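Local coordinates for protein benzoate transport porin BenP (Acinetobacter baumannii AB307-0294, PDB 5DL8) that probably forms a beta-barrel channel through the outer membrane that lets benzoate and other small solutes cross it, at residues V275-T279 against G326-D331; S291-L295 against F313-D317; T241-T245 against E271-V275. All coordinates share one frame; numbering follows the deposited sequence.

How the contacts relate
All three contacts belong to one run of the porin barrel, between residues 241 and 331. Contact 3 comes first along the chain and pairs strand 243-255 with strand 263-275. Contact 1 shares V275 with it; there the chain turns at once into strand 278-288, which pairs with 319-328, so four successive strands are joined edge to edge; the centres of contacts 1 and 3 lie about 12 Å apart. Contact 2 is nested inside the chain closed by contact 1, yet its centre is about 34 Å away, in the long loop at the other end of the same strands. The set thus spans the wall, from short turns to loop.

Contact 1. Residues V275-T279 against G326-D331; sequences VKNHT and GYDFKD
H278 and T279 pair with Y327 and G326 where two neighbouring strands of the barrel wall, 278-288 and 319-328, meet in antiparallel fashion at the end of the barrel that carries short turns. T279 and G326 form a hydrogen-bonded pair, with T279 N 2.9 Å from G326 O and G326 N 2.8 Å from T279 O. One residue further, H278 and Y327 make a non-hydrogen-bonded pair, and beyond it D328 N reaches N277 O at 2.9 Å in a nearly straight bond (170° at the hydrogen). That last bond carries the pairing into the type II' turn from V275 to H278, where K276 has the positive phi required.

The side chains of H278 and Y327 stand on one face of the wall and form a T-shaped pair: the CE1 edge of Y327 points at the middle of the imidazole, with centroids 4.8 Å apart and planes 62° apart. With CG of Y327 anti to its backbone N (chi1 -167°), the phenol leans over the turn, and CE1 also packs on N277 CB at 3.3 Å. A hydrogen bond between H278 ND1 and the hydroxyl of Y325 would limit the imidazole's rotation. G326, lacking a side chain, suits its place against T279, their CA atoms being only 4.7 Å apart.

At the end of the strand, D328 suits the exit because its OD1 accepts from K330 N at 3.0 Å, an Asx turn that bends the chain round. After this turn the carboxylate of D331 lies near the amide of N277, ND2 being 3.3 Å from both OD1 and OD2. Adjacent antiparallel strands tied by tight turns, with aromatic rings near the strand ends, are characteristic of the periplasmic rim of porin beta-barrels.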
loop_
_atom_site.group_PDB
_atom_site.type_symbol
_atom_site.label_atom_id
_atom_site.label_comp_id
_atom_site.label_asym_id
_atom_site.label_seq_id
_atom_site.Cartn_x
_atom_site.Cartn_y
_atom_site.Cartn_z
ATOM N N VAL A 275 16.598 -14.768 -12.390
ATOM C CA VAL A 275 17.507 -15.846 -12.721
ATOM C C VAL A 275 18.310 -16.318 -11.478
ATOM O O VAL A 275 19.095 -15.497 -10.937
ATOM C CB VAL A 275 18.597 -15.371 -13.663
ATOM C CG1 VAL A 275 19.243 -16.564 -14.295
ATOM C CG2 VAL A 275 18.128 -14.370 -14.653
ATOM N N LYS A 276 18.230 -17.636 -11.154
ATOM C CA LYS A 276 18.796 -18.227 -9.861
ATOM C C LYS A 276 18.455 -17.233 -8.732
ATOM O O LYS A 276 17.248 -16.992 -8.520
ATOM C CB LYS A 276 20.315 -18.564 -9.931
ATOM C CG LYS A 276 20.631 -19.499 -11.069
ATOM C CD LYS A 276 21.505 -20.683 -10.785
ATOM C CE LYS A 276 21.349 -21.696 -11.961
ATOM N NZ LYS A 276 22.422 -22.730 -11.887
ATOM N N ASN A 277 19.428 -16.535 -8.131
ATOM C CA ASN A 277 19.053 -15.689 -6.984
ATOM C C ASN A 277 18.988 -14.194 -7.217
ATOM O O ASN A 277 18.733 -13.436 -6.313
ATOM C CB ASN A 277 19.904 -16.072 -5.769
ATOM C CG ASN A 277 19.409 -17.359 -5.117
ATOM O OD1 ASN A 277 18.193 -17.567 -4.974
ATOM N ND2 ASN A 277 20.343 -18.219 -4.687
ATOM N N HIS A 278 19.161 -13.825 -8.460
ATOM C CA HIS A 278 19.146 -12.433 -8.911
ATOM C C HIS A 278 17.824 -12.070 -9.477
ATOM O O HIS A 278 17.186 -12.927 -10.152
ATOM C CB HIS A 278 20.129 -12.243 -10.053
ATOM C CG HIS A 278 21.469 -12.833 -9.810
ATOM N ND1 HIS A 278 22.543 -12.065 -9.445
ATOM C CD2 HIS A 278 21.932 -14.091 -9.958
ATOM C CE1 HIS A 278 23.622 -12.821 -9.386
ATOM N NE2 HIS A 278 23.275 -14.052 -9.709
ATOM N N THR A 279 17.512 -10.784 -9.354
ATOM C CA THR A 279 16.289 -10.118 -9.934
ATOM C C THR A 279 16.739 -8.799 -10.613
ATOM O O THR A 279 17.519 -8.054 -10.024
ATOM C CB THR A 279 15.252 -9.845 -8.831
ATOM O OG1 THR A 279 14.769 -11.075 -8.312
ATOM C CG2 THR A 279 13.996 -9.091 -9.398
ATOM N N GLY A 326 18.288 -7.003 -7.506
ATOM C CA GLY A 326 17.934 -7.711 -6.234
ATOM C C GLY A 326 18.813 -8.991 -6.095
ATOM O O GLY A 326 18.992 -9.696 -7.070
ATOM N N TYR A 327 19.341 -9.295 -4.898
ATOM C CA TYR A 327 19.965 -10.594 -4.673
ATOM C C TYR A 327 19.452 -11.221 -3.405
ATOM O O TYR A 327 19.461 -10.573 -2.296
ATOM C CB TYR A 327 21.467 -10.567 -4.672
ATOM C CG TYR A 327 22.041 -12.002 -4.763
ATOM C CD1 TYR A 327 22.022 -12.705 -5.960
ATOM C CD2 TYR A 327 22.657 -12.677 -3.615
ATOM C CE1 TYR A 327 22.520 -14.022 -6.072
ATOM C CE2 TYR A 327 23.153 -13.977 -3.757
ATOM C CZ TYR A 327 23.080 -14.637 -4.996
ATOM O OH TYR A 327 23.516 -15.947 -5.113
ATOM N N ASP A 328 19.026 -12.485 -3.565
ATOM C CA ASP A 328 18.588 -13.291 -2.462
ATOM C C ASP A 328 19.804 -14.157 -2.039
ATOM O O ASP A 328 20.220 -15.059 -2.806
ATOM C CB ASP A 328 17.356 -14.187 -2.759
ATOM C CG ASP A 328 16.939 -14.997 -1.481
ATOM O OD1 ASP A 328 17.811 -15.199 -0.599
ATOM O OD2 ASP A 328 15.785 -15.378 -1.334
ATOM N N PHE A 329 20.339 -13.909 -0.832
ATOM C CA PHE A 329 21.615 -14.552 -0.422
ATOM C C PHE A 329 21.507 -15.954 0.180
ATOM O O PHE A 329 22.506 -16.373 0.711
ATOM C CB PHE A 329 22.400 -13.696 0.597
ATOM C CG PHE A 329 23.023 -12.438 0.049
ATOM C CD1 PHE A 329 22.274 -11.281 -0.080
ATOM C CD2 PHE A 329 24.384 -12.387 -0.264
ATOM C CE1 PHE A 329 22.853 -10.091 -0.528
ATOM C CE2 PHE A 329 24.964 -11.210 -0.768
ATOM C CZ PHE A 329 24.191 -10.040 -0.867
ATOM N N LYS A 330 20.355 -16.653 0.118
ATOM C CA LYS A 330 20.201 -18.041 0.647
ATOM C C LYS A 330 21.453 -19.006 0.480
ATOM O O LYS A 330 21.735 -19.755 1.394
ATOM C CB LYS A 330 18.816 -18.769 0.318
ATOM C CG LYS A 330 18.259 -18.809 -1.139
ATOM C CD LYS A 330 16.943 -19.608 -1.420
ATOM C CE LYS A 330 17.081 -21.141 -1.274
ATOM N NZ LYS A 330 17.892 -21.815 -2.344
ATOM N N ASP A 331 22.232 -18.949 -0.615
ATOM C CA ASP A 331 23.394 -19.863 -0.739
ATOM C C ASP A 331 24.578 -19.445 0.211
ATOM O O ASP A 331 25.303 -20.344 0.668
ATOM C CB ASP A 331 23.949 -20.056 -2.192
ATOM C CG ASP A 331 22.864 -20.276 -3.315
ATOM O OD1 ASP A 331 21.730 -20.818 -3.115
ATOM O OD2 ASP A 331 23.204 -19.910 -4.476
#

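Contact 2. Residues S291-L295 against F313-D317; sequences SAYPL and FFKED
L295 sets its CD1 methyl squarely over the ring of F314, joining two limbs of the long loop that links strands 278-288 and 319-328 of the porin barrel. Neither limb is regular strand or helix, and they meet through one backbone bond, side-chain packing and a water. The methyl is 3.3 Å from the ring centroid and only 8° off the ring normal, a face-on CH-pi contact in which all six ring carbons share. F314 can offer that face because its CG sits between the backbone N and the carbonyl carbon (chi1 53°), which lifts the ring across toward the other limb. The fit of flat phenyl and branched leucine is tight, and chi2 of L295 (116°) is off a staggered position, as though turned to fit. W308 and E302 pack on L295 from elsewhere in the loop.

Beyond the CB end of the ring, one backbone bond crosses the contact: Y293 N gives its hydrogen to F314 O at 3.0 Å, the donor lying almost along the C=O direction. The same pair touches through its CB atoms, 3.9 Å apart. A292, being small, lets the chains draw in beside it, and the CB of E316 comes to 3.6 Å from A292 N while its extended side chain passes along S291.

Further out, the limb 291-295 is fixed from several directions. The ring of Y293 has P294 CD against one face and F305 in an edge-to-face contact, and its hydroxyl is hydrogen-bonded to K228. S291 OG takes the hydrogen of D263 N and donates its own to A292 O. On the other limb, K315 NZ forms a salt bridge with E358, which ties the loop to strand 355-368. Finally, one water bridges the limbs, donating to S291 O at 2.8 Å and accepting from D317 N at 3.1 Å.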
loop_
_atom_site.group_PDB
_atom_site.type_symbol
_atom_site.label_atom_id
_atom_site.label_comp_id
_atom_site.label_asym_id
_atom_site.label_seq_id
_atom_site.Cartn_x
_atom_site.Cartn_y
_atom_site.Cartn_z
ATOM N N SER A 291 -3.435 17.494 -15.229
ATOM C CA SER A 291 -3.162 17.519 -13.801
ATOM C C SER A 291 -2.114 16.442 -13.464
ATOM O O SER A 291 -1.816 15.531 -14.259
ATOM C CB SER A 291 -4.420 17.370 -12.961
ATOM O OG SER A 291 -4.800 15.988 -12.819
ATOM N N ALA A 292 -1.483 16.629 -12.275
ATOM C CA ALA A 292 -0.802 15.518 -11.580
ATOM C C ALA A 292 -1.799 14.350 -11.327
ATOM O O ALA A 292 -3.044 14.551 -11.245
ATOM C CB ALA A 292 -0.231 16.026 -10.215
ATOM N N TYR A 293 -1.249 13.131 -11.205
ATOM C CA TYR A 293 -2.023 11.970 -10.842
ATOM C C TYR A 293 -2.423 12.091 -9.346
ATOM O O TYR A 293 -1.587 12.245 -8.545
ATOM C CB TYR A 293 -1.318 10.629 -11.143
ATOM C CG TYR A 293 -2.328 9.530 -11.107
ATOM C CD1 TYR A 293 -3.066 9.253 -12.228
ATOM C CD2 TYR A 293 -2.651 8.867 -9.946
ATOM C CE1 TYR A 293 -4.060 8.322 -12.216
ATOM C CE2 TYR A 293 -3.687 7.939 -9.907
ATOM C CZ TYR A 293 -4.391 7.686 -11.044
ATOM O OH TYR A 293 -5.469 6.804 -11.147
ATOM N N PRO A 294 -3.725 12.083 -9.001
ATOM C CA PRO A 294 -4.176 12.294 -7.591
ATOM C C PRO A 294 -4.064 11.107 -6.671
ATOM O O PRO A 294 -4.315 9.981 -7.038
ATOM C CB PRO A 294 -5.684 12.595 -7.795
ATOM C CG PRO A 294 -6.056 11.747 -8.953
ATOM C CD PRO A 294 -4.873 11.717 -9.877
ATOM N N LEU A 295 -3.794 11.376 -5.434
ATOM C CA LEU A 295 -3.835 10.421 -4.303
ATOM C C LEU A 295 -4.757 11.057 -3.240
ATOM O O LEU A 295 -4.756 12.240 -3.089
ATOM C CB LEU A 295 -2.396 10.281 -3.754
ATOM C CG LEU A 295 -1.711 9.411 -4.783
ATOM C CD1 LEU A 295 -0.543 10.022 -5.583
ATOM C CD2 LEU A 295 -1.624 7.948 -4.378
ATOM N N PHE A 313 6.681 9.817 -8.522
ATOM C CA PHE A 313 6.924 10.267 -9.850
ATOM C C PHE A 313 5.575 10.425 -10.560
ATOM O O PHE A 313 5.428 9.917 -11.668
ATOM C CB PHE A 313 7.891 9.265 -10.450
ATOM C CG PHE A 313 9.260 9.250 -9.742
ATOM C CD1 PHE A 313 9.439 8.603 -8.548
ATOM C CD2 PHE A 313 10.328 9.933 -10.287
ATOM C CE1 PHE A 313 10.680 8.654 -7.939
ATOM C CE2 PHE A 313 11.567 9.921 -9.723
ATOM C CZ PHE A 313 11.741 9.357 -8.493
ATOM N N PHE A 314 4.597 11.046 -9.876
ATOM C CA PHE A 314 3.209 11.148 -10.412
ATOM C C PHE A 314 2.855 12.629 -10.779
ATOM O O PHE A 314 1.727 13.024 -10.936
ATOM C CB PHE A 314 2.183 10.440 -9.450
ATOM C CG PHE A 314 2.243 10.871 -8.027
ATOM C CD1 PHE A 314 1.667 12.092 -7.609
ATOM C CD2 PHE A 314 2.852 10.057 -7.060
ATOM C CE1 PHE A 314 1.752 12.526 -6.218
ATOM C CE2 PHE A 314 2.991 10.489 -5.698
ATOM C CZ PHE A 314 2.413 11.700 -5.262
ATOM N N LYS A 315 3.843 13.470 -10.914
ATOM C CA LYS A 315 3.593 14.850 -11.180
ATOM C C LYS A 315 3.200 15.067 -12.677
ATOM O O LYS A 315 3.475 14.241 -13.551
ATOM C CB LYS A 315 4.817 15.771 -10.839
ATOM C CG LYS A 315 5.309 15.709 -9.403
ATOM C CD LYS A 315 6.748 16.233 -9.188
ATOM C CE LYS A 315 7.208 15.961 -7.809
ATOM N NZ LYS A 315 7.413 14.518 -7.504
ATOM N N GLU A 316 2.533 16.191 -12.889
ATOM C CA GLU A 316 1.925 16.477 -14.203
ATOM C C GLU A 316 2.946 16.432 -15.323
ATOM O O GLU A 316 3.945 17.138 -15.292
ATOM C CB GLU A 316 1.283 17.883 -14.198
ATOM C CG GLU A 316 0.766 18.383 -15.532
ATOM C CD GLU A 316 0.075 19.763 -15.410
ATOM O OE1 GLU A 316 -0.195 20.172 -14.271
ATOM O OE2 GLU A 316 -0.229 20.423 -16.433
ATOM N N ASP A 317 2.656 15.657 -16.344
ATOM C CA ASP A 317 3.564 15.459 -17.453
ATOM C C ASP A 317 4.812 14.620 -17.201
ATOM O O ASP A 317 5.627 14.459 -18.118
ATOM C CB ASP A 317 3.954 16.783 -18.087
ATOM C CG ASP A 317 2.797 17.479 -18.786
ATOM O OD1 ASP A 317 1.805 16.872 -19.220
ATOM O OD2 ASP A 317 2.939 18.637 -19.070
HETATM O O HOH W 1 -0.357 15.005 -16.595
#

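Contact 3. Residues T241-T245 against E271-V275; sequences TFALT and ETVKV
A243 and T245 carry the main-chain bonds to K274 and T272, two to each partner. A243 N meets K274 O at 2.9 Å and K274 N returns to A243 O; T245 N bonds T272 O almost straight, at 173°, and T272 N reaches T245 O at 2.8 Å. L244 and V273 lie between as a non-hydrogen-bonded pair, where CA-H...O contacts accompany the bonds, V273 CA standing 3.4 Å from A243 O.

These bonds join the open end of the beta hairpin formed by strands 243-255 and 263-275, whose short segments run antiparallel at 163°. As in a membrane barrel wall, the two faces differ: A243, T245, T272 and K274 stand on one, L244 and V273 on the other, where a bound detergent molecule lies close to L244. That is consistent with a greasy surface turned to lipid, and the threonines and lysine with a polar face turned to the pore.

In the apolar packing, L244 CD1 touches V273 CB at 4.0 Å; CG of L244 is anti to its backbone N (chi1 169°), directing the side chain toward the other strand. F242 CD2 meets V273 CG2 at 4.0 Å, its ring held from the far side of the strand by an edge-to-face contact with W237, which also touches L244. V275 CG2 lies near F242 CB.

Methyls also lie against main-chain oxygens: L244 CD1 on T272 O, and CG1 of the beta-branched V275 on T241 O, 3.3 Å away.

Among the polar side chains, E271 bends at chi2 so that OE1 passes beside L244 CD2, 3.7 Å away, and is hydrogen-bonded to the hydroxyl of S246.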
loop_
_atom_site.group_PDB
_atom_site.type_symbol
_atom_site.label_atom_id
_atom_site.label_comp_id
_atom_site.label_asym_id
_atom_site.label_seq_id
_atom_site.Cartn_x
_atom_site.Cartn_y
_atom_site.Cartn_z
ATOM N N THR A 241 15.617 -21.698 -17.186
ATOM C CA THR A 241 16.664 -21.037 -16.441
ATOM C C THR A 241 16.343 -19.560 -16.043
ATOM O O THR A 241 17.187 -18.903 -15.404
ATOM C CB THR A 241 17.915 -20.932 -17.264
ATOM O OG1 THR A 241 17.739 -19.913 -18.214
ATOM C CG2 THR A 241 18.291 -22.260 -18.001
ATOM N N PHE A 242 15.176 -19.023 -16.401
ATOM C CA PHE A 242 14.746 -17.723 -15.909
ATOM C C PHE A 242 13.248 -17.590 -15.919
ATOM O O PHE A 242 12.589 -18.395 -16.540
ATOM C CB PHE A 242 15.379 -16.582 -16.706
ATOM C CG PHE A 242 14.954 -16.500 -18.089
ATOM C CD1 PHE A 242 15.631 -17.224 -19.073
ATOM C CD2 PHE A 242 13.895 -15.711 -18.444
ATOM C CE1 PHE A 242 15.214 -17.196 -20.394
ATOM C CE2 PHE A 242 13.498 -15.640 -19.740
ATOM C CZ PHE A 242 14.163 -16.356 -20.732
ATOM N N ALA A 243 12.714 -16.580 -15.240
ATOM C CA ALA A 243 11.274 -16.238 -15.396
ATOM C C ALA A 243 11.135 -14.755 -15.697
ATOM O O ALA A 243 11.724 -13.944 -14.989
ATOM C CB ALA A 243 10.457 -16.566 -14.128
ATOM N N LEU A 244 10.368 -14.390 -16.734
ATOM C CA LEU A 244 10.225 -12.970 -17.050
ATOM C C LEU A 244 8.805 -12.568 -16.776
ATOM O O LEU A 244 7.882 -13.205 -17.225
ATOM C CB LEU A 244 10.625 -12.658 -18.485
ATOM C CG LEU A 244 10.248 -11.245 -18.933
ATOM C CD1 LEU A 244 11.210 -10.222 -18.232
ATOM C CD2 LEU A 244 10.203 -11.070 -20.443
ATOM N N THR A 245 8.684 -11.504 -16.009
ATOM C CA THR A 245 7.411 -10.900 -15.621
ATOM C C THR A 245 7.227 -9.568 -16.368
ATOM O O THR A 245 8.086 -8.658 -16.264
ATOM C CB THR A 245 7.238 -10.739 -14.066
ATOM O OG1 THR A 245 7.050 -12.052 -13.565
ATOM C CG2 THR A 245 5.907 -9.911 -13.702
ATOM N N GLU A 271 9.174 -4.645 -16.619
ATOM C CA GLU A 271 9.707 -5.955 -17.009
ATOM C C GLU A 271 10.700 -6.338 -15.945
ATOM O O GLU A 271 11.738 -5.678 -15.839
ATOM C CB GLU A 271 10.508 -5.946 -18.305
ATOM C CG GLU A 271 9.811 -5.451 -19.508
ATOM C CD GLU A 271 8.752 -6.405 -19.954
ATOM O OE1 GLU A 271 8.934 -7.609 -19.847
ATOM O OE2 GLU A 271 7.679 -5.932 -20.326
ATOM N N THR A 272 10.510 -7.506 -15.383
ATOM C CA THR A 272 11.277 -8.012 -14.263
ATOM C C THR A 272 11.833 -9.442 -14.548
ATOM O O THR A 272 11.080 -10.325 -14.798
ATOM C CB THR A 272 10.270 -7.946 -13.055
ATOM O OG1 THR A 272 10.310 -6.624 -12.486
ATOM C CG2 THR A 272 10.457 -8.964 -12.007
ATOM N N VAL A 273 13.112 -9.692 -14.423
ATOM C CA VAL A 273 13.564 -11.042 -14.685
ATOM C C VAL A 273 14.213 -11.650 -13.399
ATOM O O VAL A 273 14.931 -10.913 -12.691
ATOM C CB VAL A 273 14.371 -11.033 -15.971
ATOM C CG1 VAL A 273 15.547 -10.102 -15.856
ATOM C CG2 VAL A 273 14.773 -12.439 -16.384
ATOM N N LYS A 274 13.797 -12.886 -13.017
ATOM C CA LYS A 274 14.465 -13.733 -11.965
ATOM C C LYS A 274 15.289 -14.843 -12.613
ATOM O O LYS A 274 14.723 -15.743 -13.336
ATOM C CB LYS A 274 13.461 -14.482 -11.106
ATOM C CG LYS A 274 12.910 -13.679 -9.932
ATOM C CD LYS A 274 11.384 -13.599 -9.990
ATOM C CE LYS A 274 10.768 -13.101 -8.706
ATOM N NZ LYS A 274 9.691 -14.055 -8.321
ATOM N N VAL A 275 16.598 -14.768 -12.390
ATOM C CA VAL A 275 17.507 -15.846 -12.721
ATOM C C VAL A 275 18.310 -16.318 -11.478
ATOM O O VAL A 275 19.095 -15.497 -10.937
ATOM C CB VAL A 275 18.597 -15.371 -13.663
ATOM C CG1 VAL A 275 19.243 -16.564 -14.295
ATOM C CG2 VAL A 275 18.128 -14.370 -14.653
#